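Local coordinates for AT-rich interactive domain-containing protein 4 (Arabidopsis thaliana, PDB 6LQF) that probably helps regulate transcription in the nucleus, its ARID domain binding DNA and its zinc-containing PHD finger recognising the trimethylated histone H3 tail, at residues A[59-73]-A[85-99]. Sequence-based numbering, arbitrary orientation.
With nucleotides of chain D; nucleotides of chain C.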
# COMPACT_ATOMS: atom_id res chain seq x y z
N LEU A 59 2.05 -13.22 10.73
CA LEU A 59 3.23 -12.81 9.97
C LEU A 59 4.26 -12.29 10.98
O LEU A 59 3.98 -11.35 11.71
CB LEU A 59 2.88 -11.71 8.99
CG LEU A 59 4.07 -11.23 8.15
CD1 LEU A 59 4.51 -12.36 7.28
CD2 LEU A 59 3.67 -10.05 7.30
N ASN A 60 5.44 -12.89 10.97
CA ASN A 60 6.53 -12.54 11.87
C ASN A 60 6.03 -12.52 13.32
O ASN A 60 6.29 -11.58 14.04
CB ASN A 60 7.11 -11.18 11.48
CG ASN A 60 8.48 -10.92 12.06
OD1 ASN A 60 9.20 -11.84 12.41
ND2 ASN A 60 8.86 -9.63 12.17
N SER A 61 5.29 -13.57 13.69
CA SER A 61 4.77 -13.81 15.06
C SER A 61 3.73 -12.84 15.56
O SER A 61 3.48 -12.83 16.78
CB SER A 61 5.94 -13.78 16.07
OG SER A 61 6.93 -14.75 15.74
N LYS A 62 3.17 -11.98 14.71
CA LYS A 62 2.08 -11.11 15.10
C LYS A 62 0.91 -11.32 14.15
O LYS A 62 1.10 -11.74 13.00
CB LYS A 62 2.51 -9.64 15.13
CG LYS A 62 3.52 -9.37 16.24
CD LYS A 62 3.91 -7.91 16.26
CE LYS A 62 4.80 -7.66 17.47
NZ LYS A 62 5.26 -6.25 17.54
N ARG A 63 -0.31 -11.02 14.60
CA ARG A 63 -1.47 -11.13 13.70
C ARG A 63 -1.27 -10.25 12.47
O ARG A 63 -0.77 -9.15 12.57
CB ARG A 63 -2.77 -10.73 14.43
CG ARG A 63 -4.04 -11.00 13.58
CD ARG A 63 -5.32 -10.65 14.41
NE ARG A 63 -5.32 -11.16 15.80
CZ ARG A 63 -5.81 -12.35 16.12
NH1 ARG A 63 -6.38 -13.16 15.23
NH2 ARG A 63 -5.79 -12.75 17.37
N LEU A 64 -1.62 -10.75 11.29
CA LEU A 64 -1.43 -9.98 10.06
C LEU A 64 -2.14 -8.62 10.09
O LEU A 64 -3.34 -8.57 10.37
CB LEU A 64 -1.95 -10.84 8.92
CG LEU A 64 -1.86 -10.18 7.55
CD1 LEU A 64 -0.40 -10.02 7.15
CD2 LEU A 64 -2.62 -11.07 6.59
N ASP A 65 -1.40 -7.54 9.80
CA ASP A 65 -1.91 -6.15 9.83
C ASP A 65 -2.49 -5.74 8.47
O ASP A 65 -1.80 -5.13 7.61
CB ASP A 65 -0.76 -5.21 10.24
CG ASP A 65 -1.14 -3.73 10.23
OD1 ASP A 65 -2.32 -3.37 10.00
OD2 ASP A 65 -0.21 -2.93 10.50
N LEU A 66 -3.74 -6.09 8.25
CA LEU A 66 -4.38 -5.87 6.93
C LEU A 66 -4.60 -4.41 6.62
O LEU A 66 -4.58 -4.01 5.45
CB LEU A 66 -5.74 -6.59 6.86
CG LEU A 66 -5.69 -8.08 6.84
CD1 LEU A 66 -7.11 -8.59 7.07
CD2 LEU A 66 -5.24 -8.51 5.45
N PHE A 67 -4.81 -3.58 7.67
CA PHE A 67 -5.06 -2.16 7.42
C PHE A 67 -3.87 -1.46 6.79
O PHE A 67 -4.01 -0.74 5.77
CB PHE A 67 -5.40 -1.52 8.77
CG PHE A 67 -5.79 -0.07 8.69
CD1 PHE A 67 -6.77 0.38 7.81
CD2 PHE A 67 -5.19 0.83 9.54
CE1 PHE A 67 -7.15 1.73 7.80
CE2 PHE A 67 -5.58 2.19 9.51
CZ PHE A 67 -6.57 2.59 8.67
N ASN A 68 -2.68 -1.69 7.35
CA ASN A 68 -1.52 -1.00 6.78
C ASN A 68 -1.10 -1.66 5.48
O ASN A 68 -0.63 -0.95 4.58
CB ASN A 68 -0.39 -0.94 7.78
CG ASN A 68 -0.68 0.11 8.84
OD1 ASN A 68 -0.88 1.29 8.48
ND2 ASN A 68 -0.78 -0.28 10.10
N LEU A 69 -1.30 -2.99 5.33
CA LEU A 69 -0.99 -3.65 4.06
C LEU A 69 -1.85 -3.00 2.96
O LEU A 69 -1.34 -2.63 1.86
CB LEU A 69 -1.30 -5.17 4.19
CG LEU A 69 -1.32 -5.98 2.88
CD1 LEU A 69 0.05 -5.84 2.23
CD2 LEU A 69 -1.60 -7.48 3.17
N TYR A 70 -3.14 -2.84 3.23
CA TYR A 70 -4.06 -2.25 2.25
C TYR A 70 -3.68 -0.82 1.93
O TYR A 70 -3.57 -0.48 0.76
CB TYR A 70 -5.48 -2.29 2.79
CG TYR A 70 -6.50 -1.80 1.77
CD1 TYR A 70 -6.86 -2.62 0.68
CD2 TYR A 70 -7.16 -0.58 1.95
CE1 TYR A 70 -7.82 -2.20 -0.20
CE2 TYR A 70 -8.14 -0.14 1.05
CZ TYR A 70 -8.49 -0.99 0.00
OH TYR A 70 -9.47 -0.57 -0.89
N ARG A 71 -3.44 0.01 2.96
CA ARG A 71 -3.13 1.44 2.72
C ARG A 71 -1.87 1.60 1.88
O ARG A 71 -1.85 2.44 0.94
CB ARG A 71 -2.99 2.20 4.03
CG ARG A 71 -4.35 2.30 4.72
CD ARG A 71 -4.42 3.29 5.82
NE ARG A 71 -3.47 3.01 6.86
CZ ARG A 71 -3.28 3.82 7.91
NH1 ARG A 71 -3.98 4.95 8.01
NH2 ARG A 71 -2.40 3.50 8.85
N GLU A 72 -0.86 0.79 2.16
CA GLU A 72 0.39 0.96 1.43
C GLU A 72 0.25 0.54 -0.03
O GLU A 72 0.87 1.13 -0.95
CB GLU A 72 1.52 0.18 2.08
CG GLU A 72 1.93 0.74 3.45
CD GLU A 72 2.20 2.26 3.46
OE1 GLU A 72 2.82 2.78 2.49
OE2 GLU A 72 1.82 2.98 4.44
N VAL A 73 -0.57 -0.45 -0.31
CA VAL A 73 -0.72 -0.92 -1.69
C VAL A 73 -1.64 -0.02 -2.49
O VAL A 73 -1.28 0.35 -3.64
CB VAL A 73 -1.26 -2.37 -1.72
CG1 VAL A 73 -1.68 -2.78 -3.16
CG2 VAL A 73 -0.17 -3.30 -1.21
N ILE A 85 5.78 -2.35 -6.79
CA ILE A 85 5.72 -2.02 -5.35
C ILE A 85 6.89 -2.74 -4.69
O ILE A 85 7.15 -3.91 -5.01
CB ILE A 85 4.36 -2.44 -4.75
CG1 ILE A 85 3.27 -1.51 -5.28
CG2 ILE A 85 4.38 -2.47 -3.19
CD1 ILE A 85 1.85 -2.06 -5.07
N ASN A 86 7.62 -2.08 -3.81
CA ASN A 86 8.63 -2.75 -3.01
C ASN A 86 7.94 -3.30 -1.77
O ASN A 86 7.70 -2.60 -0.80
CB ASN A 86 9.75 -1.77 -2.63
CG ASN A 86 10.88 -2.40 -1.84
OD1 ASN A 86 10.77 -3.57 -1.43
ND2 ASN A 86 11.98 -1.66 -1.59
N TRP A 87 7.62 -4.60 -1.82
CA TRP A 87 6.79 -5.21 -0.77
C TRP A 87 7.59 -5.36 0.51
O TRP A 87 7.15 -4.93 1.57
CB TRP A 87 6.28 -6.59 -1.27
CG TRP A 87 5.30 -6.43 -2.39
CD1 TRP A 87 5.60 -6.30 -3.72
CD2 TRP A 87 3.89 -6.34 -2.29
NE1 TRP A 87 4.45 -6.11 -4.47
CE2 TRP A 87 3.37 -6.17 -3.59
CE3 TRP A 87 2.98 -6.43 -1.21
CZ2 TRP A 87 2.00 -6.04 -3.83
CZ3 TRP A 87 1.62 -6.36 -1.46
CH2 TRP A 87 1.14 -6.16 -2.77
N LYS A 88 8.77 -5.97 0.45
CA LYS A 88 9.59 -6.07 1.66
C LYS A 88 10.02 -4.73 2.24
O LYS A 88 9.97 -4.48 3.48
CB LYS A 88 10.80 -6.95 1.40
CG LYS A 88 11.68 -7.13 2.61
CD LYS A 88 12.53 -8.43 2.45
CE LYS A 88 13.44 -8.73 3.64
NZ LYS A 88 12.76 -9.12 4.94
N GLY A 89 10.45 -3.84 1.35
CA GLY A 89 11.07 -2.60 1.78
C GLY A 89 10.18 -1.41 2.04
O GLY A 89 10.58 -0.50 2.79
N GLN A 90 9.00 -1.34 1.44
CA GLN A 90 8.11 -0.20 1.62
C GLN A 90 6.72 -0.59 2.12
O GLN A 90 6.04 0.25 2.69
CB GLN A 90 7.94 0.59 0.31
CG GLN A 90 9.17 1.38 -0.05
CD GLN A 90 8.97 2.15 -1.35
OE1 GLN A 90 7.90 2.76 -1.56
NE2 GLN A 90 10.00 2.14 -2.22
N VAL A 91 6.29 -1.84 1.97
CA VAL A 91 4.97 -2.20 2.49
C VAL A 91 5.14 -2.80 3.87
O VAL A 91 4.51 -2.33 4.85
CB VAL A 91 4.25 -3.21 1.58
CG1 VAL A 91 2.90 -3.67 2.13
CG2 VAL A 91 4.04 -2.52 0.23
N PHE A 92 5.97 -3.85 3.93
CA PHE A 92 6.23 -4.55 5.21
C PHE A 92 6.73 -3.61 6.28
O PHE A 92 6.36 -3.75 7.44
CB PHE A 92 7.19 -5.71 4.96
CG PHE A 92 7.51 -6.56 6.19
CD1 PHE A 92 6.50 -7.13 6.95
CD2 PHE A 92 8.83 -6.84 6.51
CE1 PHE A 92 6.81 -7.98 8.03
CE2 PHE A 92 9.15 -7.67 7.57
CZ PHE A 92 8.13 -8.23 8.34
N SER A 93 7.56 -2.64 5.93
CA SER A 93 8.14 -1.69 6.89
C SER A 93 7.12 -0.82 7.60
O SER A 93 7.44 -0.24 8.65
CB SER A 93 9.18 -0.86 6.14
OG SER A 93 8.50 -0.15 5.12
N LYS A 94 5.90 -0.72 7.07
CA LYS A 94 4.84 0.11 7.65
C LYS A 94 3.83 -0.71 8.42
O LYS A 94 2.85 -0.16 8.97
CB LYS A 94 4.07 0.85 6.56
CG LYS A 94 4.88 1.82 5.74
CD LYS A 94 5.47 2.88 6.64
CE LYS A 94 4.41 3.84 7.11
NZ LYS A 94 3.81 4.54 5.95
N MET A 95 3.97 -2.04 8.37
CA MET A 95 3.06 -2.92 9.09
C MET A 95 3.49 -3.21 10.50
O MET A 95 4.68 -3.22 10.79
CB MET A 95 2.94 -4.25 8.36
CG MET A 95 2.38 -4.05 6.99
SD MET A 95 2.37 -5.52 5.91
CE MET A 95 1.25 -6.62 6.85
N ARG A 96 2.51 -3.50 11.36
CA ARG A 96 2.86 -3.88 12.75
C ARG A 96 3.74 -5.12 12.79
O ARG A 96 4.48 -5.32 13.79
CB ARG A 96 1.62 -4.14 13.60
CG ARG A 96 0.84 -2.92 13.89
CD ARG A 96 -0.20 -3.29 14.98
NE ARG A 96 -1.29 -4.12 14.47
CZ ARG A 96 -2.42 -3.60 14.02
NH1 ARG A 96 -2.57 -2.28 13.99
NH2 ARG A 96 -3.39 -4.37 13.57
N ASN A 97 3.70 -5.93 11.72
CA ASN A 97 4.45 -7.19 11.67
C ASN A 97 5.95 -6.98 11.48
O ASN A 97 6.73 -7.91 11.68
CB ASN A 97 3.88 -8.06 10.55
CG ASN A 97 2.41 -8.22 10.68
OD1 ASN A 97 1.63 -7.41 10.20
ND2 ASN A 97 2.00 -9.25 11.43
N HIS A 98 6.36 -5.77 11.08
CA HIS A 98 7.77 -5.52 10.93
C HIS A 98 8.54 -5.53 12.23
O HIS A 98 8.06 -5.00 13.25
CB HIS A 98 7.95 -4.15 10.25
CG HIS A 98 9.37 -3.72 10.12
ND1 HIS A 98 10.21 -4.18 9.13
CD2 HIS A 98 10.08 -2.83 10.85
CE1 HIS A 98 11.39 -3.58 9.24
NE2 HIS A 98 11.34 -2.77 10.28
N THR A 99 9.72 -6.14 12.22
CA THR A 99 10.72 -5.92 13.26
C THR A 99 12.05 -5.54 12.60
O THR A 99 12.31 -5.91 11.45
CB THR A 99 10.90 -7.19 14.19
OG1 THR A 99 11.23 -8.34 13.39
CG2 THR A 99 9.64 -7.48 14.99
P DG D 5 9.88 -7.41 -3.07
OP1 DG D 5 9.04 -6.31 -3.54
OP2 DG D 5 9.80 -7.79 -1.61
O5' DG D 5 9.57 -8.67 -3.95
C5' DG D 5 9.49 -8.49 -5.37
C4' DG D 5 9.48 -9.85 -6.07
O4' DG D 5 10.79 -10.46 -5.94
C3' DG D 5 8.47 -10.83 -5.53
O3' DG D 5 7.97 -11.64 -6.65
C2' DG D 5 9.33 -11.66 -4.58
C1' DG D 5 10.66 -11.73 -5.31
N9 DG D 5 11.82 -11.90 -4.44
C8 DG D 5 12.14 -11.15 -3.35
N7 DG D 5 13.21 -11.58 -2.71
C5 DG D 5 13.61 -12.67 -3.48
C6 DG D 5 14.72 -13.53 -3.33
O6 DG D 5 15.58 -13.51 -2.43
N1 DG D 5 14.74 -14.56 -4.30
C2 DG D 5 13.87 -14.63 -5.34
N2 DG D 5 14.02 -15.65 -6.19
N3 DG D 5 12.84 -13.81 -5.50
C4 DG D 5 12.79 -12.84 -4.54
P DA C 4 5.79 -16.38 10.86
OP1 DA C 4 5.58 -15.88 12.17
OP2 DA C 4 5.61 -15.53 9.72
O5' DA C 4 7.27 -16.91 10.75
C5' DA C 4 7.79 -17.78 11.74
C4' DA C 4 9.20 -18.22 11.39
O4' DA C 4 9.18 -19.15 10.30
C3' DA C 4 10.17 -17.12 10.99
O3' DA C 4 11.40 -17.52 11.56
C2' DA C 4 10.22 -17.22 9.48
C1' DA C 4 10.03 -18.70 9.26
N9 DA C 4 9.39 -19.07 8.02
C8 DA C 4 8.34 -18.47 7.38
N7 DA C 4 7.91 -19.11 6.34
C5 DA C 4 8.73 -20.23 6.27
C6 DA C 4 8.80 -21.29 5.38
N6 DA C 4 7.99 -21.43 4.33
N1 DA C 4 9.73 -22.24 5.61
C2 DA C 4 10.55 -22.09 6.65
N3 DA C 4 10.58 -21.14 7.56
C4 DA C 4 9.63 -20.23 7.32
P DA D 4 15.19 -3.81 -0.49
OP1 DA D 4 14.27 -2.64 -0.38
OP2 DA D 4 15.67 -4.48 0.76
O5' DA D 4 14.42 -4.94 -1.34
C5' DA D 4 13.90 -4.58 -2.63
C4' DA D 4 13.38 -5.79 -3.36
O4' DA D 4 14.51 -6.68 -3.64
C3' DA D 4 12.34 -6.59 -2.56
O3' DA D 4 11.37 -7.02 -3.49
C2' DA D 4 13.17 -7.77 -2.10
C1' DA D 4 14.06 -7.99 -3.33
N9 DA D 4 15.23 -8.80 -3.10
C8 DA D 4 16.12 -8.76 -2.07
N7 DA D 4 17.09 -9.66 -2.18
C5 DA D 4 16.80 -10.31 -3.36
C6 DA D 4 17.44 -11.38 -4.05
N6 DA D 4 18.52 -12.02 -3.59
N1 DA D 4 16.87 -11.81 -5.17
C2 DA D 4 15.79 -11.18 -5.65
N3 DA D 4 15.12 -10.15 -5.11
C4 DA D 4 15.70 -9.76 -3.96
O HOH W 1 6.72 -6.47 15.11
O HOH W 2 -1.01 -6.91 13.99
O HOH W 3 6.06 2.93 2.67
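Asn-97 reaches across to the backbone of 59-65 with both ends of its amide. Its ND2 donates to Leu-59 O (2.9 Å) and to Arg-63 O, the latter from above the carbonyl plane, while OD1 receives Asp-65 N in its own carbonyl plane, on a lone pair. An amide suits this buried place because one flat group satisfies donors and acceptors together, and the three bonds fix its rotation. With CG anti to the backbone N (chi1 -163°), Asn-60 sends ND2 to Asn-97 O (2.8 Å) and Thr-99 OG1, both in the amide plane.

Asp-65, the N-cap of helix 66-74, has an oxygen for each task: OD1 caps Asn-68 N, and OD2 takes Arg-96 N on its anti lone pair (2.9 Å) and Asn-68 ND2 on the syn one. The Arg-96 guanidinium stacks on this carboxylate, planes 10° apart, attracted by charge alone; it is bridged to Glu-26 of helix 26-39. Lys-94 is long enough to curl back and set NZ above the carboxylate plane of Glu-72, 2.9 Å from OE2, while Glu-72 OE1 pairs with Arg-76 and a basic side chain of the bound peptide.

Unbranched Met-95, bent at its last torsion, tucks CE against Leu-64 CD1 (3.8 Å) and Leu-69 CB. Leu-69 CD1 touches Val-91 CG1 (3.6 Å) and lies at the edge of the Trp-87 ring, against which Val-73 CG2 packs obliquely (3.5 Å to CH2).

Within the ARID domain, the 59-62 turn and the start of helix 87-91 grip phosphates of DNA chains C and D through backbone N-H groups. The 66-73 part of helix 66-74 crosses helix 87-91 at 96°, and helix 107-118 packs on Leu-64, Val-73 and Trp-87.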